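Local atomic coordinates of beta-N-acetylhexosaminidase (Thermotoga neapolitana, PDB entry 5BZA), a protein that probably hydrolyses terminal non-reducing N-acetyl-D-hexosamine residues from N-acetyl-beta-D-hexosaminides, as a family 3 glycoside hydrolase. Residues A30-Y35 and L46-F51; F108-A113 and K239-S244. All blocks are in the same frame, centred on the assembly; numbering follows the deposited sequence.

Interaction 1 of 2, residues A30-Y35 and L46-F51; sequences AGVLIY and LDFMNF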
loop_
_atom_site.group_PDB
_atom_site.type_symbol
_atom_site.label_atom_id
_atom_site.label_comp_id
_atom_site.label_asym_id
_atom_site.label_seq_id
_atom_site.Cartn_x
_atom_site.Cartn_y
_atom_site.Cartn_z
ATOM N N ALA B 30 -22.818 11.004 8.567
ATOM C CA ALA B 30 -21.586 11.526 9.116
ATOM C C ALA B 30 -20.454 10.522 8.938
ATOM O O ALA B 30 -19.270 10.910 8.914
ATOM C CB ALA B 30 -21.767 11.873 10.596
ATOM N N GLY B 31 -20.799 9.248 8.748
ATOM C CA GLY B 31 -19.787 8.206 8.686
ATOM C C GLY B 31 -19.777 7.401 7.389
ATOM O O GLY B 31 -20.849 7.044 6.870
ATOM N N VAL B 32 -18.561 7.109 6.890
ATOM C CA VAL B 32 -18.359 6.398 5.646
ATOM C C VAL B 32 -17.407 5.250 5.945
ATOM O O VAL B 32 -16.281 5.453 6.434
ATOM C CB VAL B 32 -17.750 7.348 4.515
ATOM C CG1 VAL B 32 -17.239 6.542 3.300
ATOM C CG2 VAL B 32 -18.760 8.399 4.057
ATOM N N LEU B 33 -17.867 4.045 5.683
ATOM C CA LEU B 33 -17.052 2.842 5.796
ATOM C C LEU B 33 -16.851 2.372 4.380
ATOM O O LEU B 33 -17.850 2.235 3.618
ATOM C CB LEU B 33 -17.740 1.746 6.622
ATOM C CG LEU B 33 -17.197 0.303 6.530
ATOM C CD1 LEU B 33 -15.719 0.246 6.923
ATOM C CD2 LEU B 33 -18.022 -0.672 7.439
ATOM N N ILE B 34 -15.589 2.154 4.016
ATOM C CA ILE B 34 -15.259 1.833 2.655
ATOM C C ILE B 34 -14.937 0.351 2.605
ATOM O O ILE B 34 -14.039 -0.133 3.303
ATOM C CB ILE B 34 -14.065 2.684 2.125
ATOM C CG1 ILE B 34 -14.334 4.180 2.328
ATOM C CG2 ILE B 34 -13.782 2.355 0.656
ATOM C CD1 ILE B 34 -13.178 5.047 1.843
ATOM N N TYR B 35 -15.707 -0.361 1.790
ATOM C CA TYR B 35 -15.572 -1.803 1.670
ATOM C C TYR B 35 -14.644 -2.224 0.501
ATOM O O TYR B 35 -14.292 -1.414 -0.351
ATOM C CB TYR B 35 -16.966 -2.397 1.523
ATOM C CG TYR B 35 -17.749 -2.577 2.834
ATOM C CD1 TYR B 35 -17.152 -3.136 3.947
ATOM C CD2 TYR B 35 -19.110 -2.227 2.921
ATOM C CE1 TYR B 35 -17.877 -3.325 5.143
ATOM C CE2 TYR B 35 -19.847 -2.408 4.110
ATOM C CZ TYR B 35 -19.221 -2.959 5.219
ATOM O OH TYR B 35 -19.931 -3.157 6.407
ATOM N N LEU B 46 -9.912 6.298 -5.074
ATOM C CA LEU B 46 -9.401 7.660 -5.202
ATOM C C LEU B 46 -10.482 8.664 -5.598
ATOM O O LEU B 46 -10.544 9.785 -5.028
ATOM C CB LEU B 46 -8.254 7.706 -6.234
ATOM C CG LEU B 46 -7.023 6.900 -5.864
ATOM C CD1 LEU B 46 -5.973 6.929 -6.994
ATOM C CD2 LEU B 46 -6.433 7.432 -4.562
ATOM N N ASP B 47 -11.343 8.283 -6.552
ATOM C CA ASP B 47 -12.407 9.180 -6.944
ATOM C C ASP B 47 -13.389 9.409 -5.773
ATOM O O ASP B 47 -13.881 10.536 -5.571
ATOM C CB ASP B 47 -13.153 8.651 -8.177
ATOM C CG ASP B 47 -14.093 9.713 -8.798
ATOM O OD1 ASP B 47 -13.768 10.930 -8.733
ATOM O OD2 ASP B 47 -15.160 9.348 -9.347
ATOM N N PHE B 48 -13.690 8.353 -5.006
ATOM C CA PHE B 48 -14.531 8.469 -3.781
ATOM C C PHE B 48 -13.880 9.432 -2.764
ATOM O O PHE B 48 -14.528 10.360 -2.287
ATOM C CB PHE B 48 -14.747 7.071 -3.163
ATOM C CG PHE B 48 -15.891 6.970 -2.157
ATOM C CD1 PHE B 48 -16.758 8.026 -1.927
ATOM C CD2 PHE B 48 -16.112 5.761 -1.487
ATOM C CE1 PHE B 48 -17.827 7.892 -1.038
ATOM C CE2 PHE B 48 -17.163 5.609 -0.603
ATOM C CZ PHE B 48 -18.025 6.678 -0.369
ATOM N N MET B 49 -12.596 9.235 -2.444
ATOM C CA MET B 49 -11.914 10.156 -1.525
ATOM C C MET B 49 -11.993 11.625 -2.016
ATOM O O MET B 49 -12.215 12.554 -1.222
ATOM C CB MET B 49 -10.449 9.761 -1.338
ATOM C CG MET B 49 -10.283 8.481 -0.600
ATOM S SD MET B 49 -11.055 8.377 1.060
ATOM C CE MET B 49 -10.198 9.664 1.944
ATOM N N ASN B 50 -11.836 11.822 -3.324
ATOM C CA ASN B 50 -11.969 13.159 -3.901
ATOM C C ASN B 50 -13.409 13.718 -3.717
ATOM O O ASN B 50 -13.614 14.871 -3.337
ATOM C CB ASN B 50 -11.575 13.125 -5.396
ATOM C CG ASN B 50 -11.407 14.493 -5.982
ATOM O OD1 ASN B 50 -10.788 15.365 -5.371
ATOM N ND2 ASN B 50 -11.908 14.688 -7.190
ATOM N N PHE B 51 -14.408 12.901 -4.032
ATOM C CA PHE B 51 -15.785 13.255 -3.731
ATOM C C PHE B 51 -15.983 13.623 -2.234
ATOM O O PHE B 51 -16.654 14.627 -1.911
ATOM C CB PHE B 51 -16.722 12.122 -4.144
ATOM C CG PHE B 51 -18.151 12.382 -3.812
ATOM C CD1 PHE B 51 -18.937 13.157 -4.644
ATOM C CD2 PHE B 51 -18.704 11.872 -2.635
ATOM C CE1 PHE B 51 -20.255 13.413 -4.322
ATOM C CE2 PHE B 51 -20.030 12.117 -2.300
ATOM C CZ PHE B 51 -20.810 12.888 -3.141
#
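V32 and I34 meet F48 and M49 where strand 31-34 is packed against helix 42-54, a beta-alpha unit of the family 3 TIM-type barrel. Strand and helix segments run antiparallel, at 173°, with their axes 11.6 Å apart at closest approach, and side chains fill the space between. Alternate strand residues face the helix, so V32 and I34 form two bumps with a shallow dip between them, while L33 turns the other way. The end of the large F48 side chain rests across that dip, approaching V32 from the opposite direction. With CG anti to the backbone N (chi1 -163°), the ring is carried straight across, its CE2–CZ end leading. F48 CZ lies 3.8 Å from V32 CG1. F48 CE2 lies 4.3 Å from I34 CG1. Both methyl and methylene groups meet the ring obliquely. A flat, wide phenylalanine suits the place, since it bridges two branched strand residues at once, and beta-branching keeps the CG1 groups of V32 and I34 close to the strand, a fixed surface for the ring to rest on. F13 meets the F48 ring edge-to-face and F16 stacks on it, with I24 of helix 18-27 and V38 of helix 36-39 also packing there. The neighbouring M49 fills the next gap with a flexible chain. It starts off to one side and bends at both chi2 and chi3, which brings its end back to the strand. I34, extended at chi2 (179°), reaches out to meet it, and the two chains cross with I34 CD1 4.0 Å from M49 SD.

Interaction 2 of 2, residues F108-A113 and K239-S244; sequences FNMVFA and KGLVLS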
loop_
_atom_site.group_PDB
_atom_site.type_symbol
_atom_site.label_atom_id
_atom_site.label_comp_id
_atom_site.label_asym_id
_atom_site.label_seq_id
_atom_site.Cartn_x
_atom_site.Cartn_y
_atom_site.Cartn_z
ATOM N N PHE B 108 -8.162 8.233 5.583
ATOM C CA PHE B 108 -9.011 7.632 6.642
ATOM C C PHE B 108 -8.845 8.436 7.960
ATOM O O PHE B 108 -7.857 9.140 8.126
ATOM C CB PHE B 108 -8.662 6.146 6.835
ATOM C CG PHE B 108 -9.083 5.271 5.677
ATOM C CD1 PHE B 108 -10.366 4.711 5.628
ATOM C CD2 PHE B 108 -8.209 5.072 4.584
ATOM C CE1 PHE B 108 -10.762 3.903 4.540
ATOM C CE2 PHE B 108 -8.584 4.289 3.479
ATOM C CZ PHE B 108 -9.865 3.704 3.454
ATOM N N ASN B 109 -9.841 8.461 8.845
ATOM C CA ASN B 109 -9.581 9.029 10.174
ATOM C C ASN B 109 -10.106 8.162 11.333
ATOM O O ASN B 109 -9.919 8.495 12.512
ATOM C CB ASN B 109 -10.155 10.449 10.276
ATOM C CG ASN B 109 -11.544 10.556 9.711
ATOM O OD1 ASN B 109 -12.414 9.743 10.031
ATOM N ND2 ASN B 109 -11.778 11.574 8.860
ATOM N N MET B 110 -10.643 6.988 11.000
ATOM C CA MET B 110 -11.079 6.031 12.012
ATOM C C MET B 110 -10.718 4.661 11.481
ATOM O O MET B 110 -10.597 4.478 10.281
ATOM C CB MET B 110 -12.588 6.136 12.288
ATOM C CG MET B 110 -13.103 5.156 13.373
ATOM S SD MET B 110 -14.830 5.449 13.857
ATOM C CE MET B 110 -14.627 6.902 14.898
ATOM N N VAL B 111 -10.498 3.717 12.378
ATOM C CA VAL B 111 -10.395 2.337 12.011
ATOM C C VAL B 111 -11.315 1.520 12.958
ATOM O O VAL B 111 -11.385 1.754 14.167
ATOM C CB VAL B 111 -8.937 1.853 12.080
ATOM C CG1 VAL B 111 -8.424 1.879 13.549
ATOM C CG2 VAL B 111 -8.786 0.479 11.419
ATOM N N PHE B 112 -12.011 0.547 12.385
ATOM C CA PHE B 112 -12.861 -0.334 13.168
ATOM C C PHE B 112 -11.950 -1.439 13.710
ATOM O O PHE B 112 -12.048 -2.602 13.297
ATOM C CB PHE B 112 -14.017 -0.877 12.323
ATOM C CG PHE B 112 -15.053 0.164 11.973
ATOM C CD1 PHE B 112 -15.155 1.325 12.694
ATOM C CD2 PHE B 112 -15.956 -0.048 10.939
ATOM C CE1 PHE B 112 -16.141 2.283 12.404
ATOM C CE2 PHE B 112 -16.947 0.911 10.633
ATOM C CZ PHE B 112 -17.025 2.087 11.374
ATOM N N ALA B 113 -11.081 -1.033 14.639
ATOM C CA ALA B 113 -10.138 -1.898 15.321
ATOM C C ALA B 113 -9.634 -1.112 16.541
ATOM O O ALA B 113 -9.813 0.105 16.576
ATOM C CB ALA B 113 -9.007 -2.270 14.423
ATOM N N LYS B 239 -18.455 8.257 27.801
ATOM C CA LYS B 239 -19.357 9.298 27.330
ATOM C C LYS B 239 -19.078 9.576 25.847
ATOM O O LYS B 239 -19.529 10.592 25.285
ATOM C CB LYS B 239 -19.218 10.579 28.186
ATOM C CG LYS B 239 -19.361 10.353 29.717
ATOM C CD LYS B 239 -20.590 9.503 30.039
ATOM C CE LYS B 239 -20.990 9.566 31.516
ATOM N NZ LYS B 239 -22.014 8.519 31.852
ATOM N N GLY B 240 -18.300 8.696 25.223
ATOM C CA GLY B 240 -17.920 8.921 23.849
ATOM C C GLY B 240 -18.916 8.337 22.867
ATOM O O GLY B 240 -20.073 8.094 23.190
ATOM N N LEU B 241 -18.431 8.101 21.651
ATOM C CA LEU B 241 -19.242 7.666 20.530
ATOM C C LEU B 241 -19.468 6.156 20.547
ATOM O O LEU B 241 -18.503 5.361 20.639
ATOM C CB LEU B 241 -18.559 8.110 19.214
ATOM C CG LEU B 241 -19.178 7.708 17.873
ATOM C CD1 LEU B 241 -20.591 8.330 17.693
ATOM C CD2 LEU B 241 -18.267 8.117 16.700
ATOM N N VAL B 242 -20.745 5.770 20.474
ATOM C CA VAL B 242 -21.148 4.367 20.434
ATOM C C VAL B 242 -21.835 4.033 19.123
ATOM O O VAL B 242 -22.829 4.666 18.752
ATOM C CB VAL B 242 -22.153 3.999 21.610
ATOM C CG1 VAL B 242 -22.809 2.582 21.398
ATOM C CG2 VAL B 242 -21.484 4.114 22.945
ATOM N N LEU B 243 -21.346 2.993 18.457
ATOM C CA LEU B 243 -21.888 2.524 17.183
ATOM C C LEU B 243 -22.475 1.153 17.260
ATOM O O LEU B 243 -21.928 0.299 17.933
ATOM C CB LEU B 243 -20.797 2.446 16.088
ATOM C CG LEU B 243 -20.330 3.577 15.207
ATOM C CD1 LEU B 243 -19.892 4.754 16.039
ATOM C CD2 LEU B 243 -19.143 3.002 14.468
ATOM N N SER B 244 -23.527 0.903 16.492
ATOM C CA SER B 244 -23.951 -0.472 16.315
ATOM C C SER B 244 -22.953 -1.236 15.464
ATOM O O SER B 244 -22.216 -0.650 14.634
ATOM C CB SER B 244 -25.344 -0.516 15.679
ATOM O OG SER B 244 -25.331 -0.259 14.280
#
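F112 and L243 cross at about a right angle, and M110 meets L241 beside them, joining segments 108-113 and 239-244 without any backbone pairing. The backbones stay well apart: the CA atoms of F112 and L243 are 10.3 Å from each other, and strands 156-162 and 205-208 lie between the two strands in the sheet. Across this distance the two segments meet through apolar side chains. The CB of F112 does not aim at L243, but chi1 of -71° swings the ring over so that its far end does the touching. L243 CD2 is 3.7 Å from F112 CE1 and 3.9 Å from F112 CZ, one methyl group set obliquely against two ring carbons. A broad ring is well suited to reach this far, and a leucine offers a forked end with a methyl to meet it. M110 spans its gap differently. Its chain is extended through chi1 and chi2, as an unbranched methionine can be, then turns at chi3 (-76°) so that the terminal M110 CE lies 4.2 Å from L241 CD2. A205 and M207 of strand 205-208 touch M110 and F112 respectively, and the ring of F10 meets that of F112 at a slant. Just where strand 110-111 gives out, F112 is the centre of an inverse gamma turn, closed by a weak bond from A113 N to V111 O, and F112 O accepts a hydrogen bond from K160 NZ. V111 instead contacts Y150 of the outer helix 136-153. The F112 side chain is about 8 Å from a bound cadmium ion, at the site held by H161 and D245. Inward-facing residues from non-adjacent strands, meeting in layers beneath the strands' C-terminal loops, are the hallmark of a TIM-type barrel interior.

In the fold
Interactions 1 and 2 follow one another along the chain, and both rest on the parallel eight-stranded sheet of the family 3 N-terminal domain, with centres 16 Å apart. Interaction 1 works on the outer side of strand 31-34, holding helix 42-54 against it; interaction 2 works inside, between strands 110-111 and 241-243. Strand 59-62 separates strands 31-34 and 110-111, yet the two contacts touch: L33 CD2 is 3.7 Å from F112 CE2, and I34 CD1 is 3.8 Å from F108 CE1. One strand thus serves both sides of the barrel wall: L33 packs on the interior contact while V32 and I34 face the helix.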